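Local coordinates for protein Dye-decolorizing peroxidase (Irpex lacteus, PDB 7D8M) that binds heme b and, as a member of the DyP-type family, probably acts as a peroxidase that oxidises dyes, at residues A[37-42]-A[78-83]. Numbering follows the deposited sequence.
Sequences AFKSVL and GALNVT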
# COMPACT_ATOMS: atom_id res chain seq x y z
N ALA A 37 21.98 24.12 -2.92
CA ALA A 37 20.89 24.87 -2.29
C ALA A 37 19.84 23.95 -1.68
O ALA A 37 19.24 24.28 -0.65
CB ALA A 37 20.25 25.81 -3.31
N PHE A 38 19.62 22.78 -2.29
CA PHE A 38 18.66 21.84 -1.73
C PHE A 38 19.14 21.30 -0.39
O PHE A 38 18.40 21.34 0.61
CB PHE A 38 18.40 20.71 -2.72
CG PHE A 38 17.26 19.81 -2.35
CD1 PHE A 38 17.45 18.73 -1.50
CD2 PHE A 38 15.99 20.04 -2.86
CE1 PHE A 38 16.40 17.90 -1.17
CE2 PHE A 38 14.93 19.22 -2.52
CZ PHE A 38 15.13 18.15 -1.68
N LYS A 39 20.38 20.80 -0.33
CA LYS A 39 20.93 20.31 0.93
C LYS A 39 20.90 21.39 2.01
O LYS A 39 20.59 21.09 3.18
CB LYS A 39 22.36 19.81 0.71
CG LYS A 39 22.48 18.67 -0.29
CD LYS A 39 23.93 18.26 -0.52
CE LYS A 39 24.04 16.80 -0.98
NZ LYS A 39 25.41 16.24 -0.82
N SER A 40 21.21 22.64 1.66
CA SER A 40 21.23 23.70 2.66
C SER A 40 19.89 23.84 3.36
O SER A 40 19.82 23.93 4.59
CB SER A 40 21.65 25.03 2.02
OG SER A 40 22.92 24.90 1.42
N VAL A 41 18.80 23.88 2.58
CA VAL A 41 17.46 23.92 3.16
C VAL A 41 17.24 22.71 4.05
O VAL A 41 16.74 22.82 5.18
CB VAL A 41 16.39 23.98 2.05
CG1 VAL A 41 15.00 23.76 2.65
CG2 VAL A 41 16.46 25.29 1.29
N LEU A 42 17.59 21.53 3.54
CA LEU A 42 17.38 20.29 4.29
C LEU A 42 18.05 20.34 5.65
O LEU A 42 17.50 19.84 6.64
CB LEU A 42 17.94 19.11 3.50
CG LEU A 42 17.04 18.34 2.55
CD1 LEU A 42 17.80 17.11 2.12
CD2 LEU A 42 15.74 17.96 3.26
N GLY A 78 21.43 10.24 -7.00
CA GLY A 78 22.40 10.79 -7.93
C GLY A 78 22.46 12.30 -7.87
O GLY A 78 23.54 12.90 -7.77
N ALA A 79 21.29 12.95 -7.90
CA ALA A 79 21.26 14.41 -7.88
C ALA A 79 21.82 14.98 -6.59
O ALA A 79 22.23 16.15 -6.57
CB ALA A 79 19.83 14.91 -8.09
N LEU A 80 21.85 14.20 -5.52
CA LEU A 80 22.44 14.63 -4.26
C LEU A 80 23.85 14.10 -4.05
O LEU A 80 24.42 14.27 -2.96
CB LEU A 80 21.55 14.22 -3.09
CG LEU A 80 20.23 14.97 -3.04
CD1 LEU A 80 19.32 14.35 -1.99
CD2 LEU A 80 20.48 16.45 -2.75
N ASN A 81 24.42 13.45 -5.07
CA ASN A 81 25.74 12.81 -5.01
C ASN A 81 25.86 11.85 -3.83
O ASN A 81 26.83 11.87 -3.07
CB ASN A 81 26.85 13.86 -4.97
CG ASN A 81 28.17 13.30 -5.45
OD1 ASN A 81 29.02 12.90 -4.66
ND2 ASN A 81 28.33 13.23 -6.77
N VAL A 82 24.85 11.00 -3.68
CA VAL A 82 24.84 9.94 -2.69
C VAL A 82 24.87 8.61 -3.44
O VAL A 82 24.09 8.41 -4.37
CB VAL A 82 23.61 10.04 -1.77
CG1 VAL A 82 23.50 8.81 -0.87
CG2 VAL A 82 23.65 11.33 -0.94
N THR A 83 25.80 7.73 -3.05
CA THR A 83 25.94 6.46 -3.75
C THR A 83 24.78 5.54 -3.39
O THR A 83 24.42 5.40 -2.21
CB THR A 83 27.28 5.81 -3.41
OG1 THR A 83 28.35 6.74 -3.66
CG2 THR A 83 27.48 4.58 -4.27
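Leu80 meets Phe38 and Lys39 with its CD2 methyl, and Lys39 also with its backbone carbonyl, where helix 74-79 ends beside helix 35-49. Its CG stands anti to the carbonyl carbon (chi1 -69°), and from there Leu80 CD2 reaches the neighbouring helix, 4.0 Å from Phe38 CD1; the two side chains cross at about a right angle. Leu80 CD2 also lies 3.9 Å from Lys39 CG. Extended beyond CG, the lysine chain runs past Leu80 in the opposite direction and so carries Lys39 NZ to the carbonyl, where it donates a hydrogen bond to Leu80 O at 3.1 Å, with a C=O...N angle of 148° and the nitrogen tilted 26° from the carbonyl plane. Next, Asn81, with positive phi, is the C-prime residue of a Schellman motif: Asn81 N bonds Gly78 O at 2.9 Å. The Val82 side chain touches Phe448 of helix 441-448, as does Leu80. The contact joins helices 35-49 and 74-79 on the N-terminal ferredoxin-like unit, away from the heme, with the C-terminal helix 441-448 alongside and Phe72 and Ile32 of the sheet meeting both Phe38 and Leu80. Because Lys39 NZ also bonds Ala450 O, one ammonium group joins the helix end to the C-terminal segment through two carbonyls, while its aliphatic chain shares the apolar packing of Leu80.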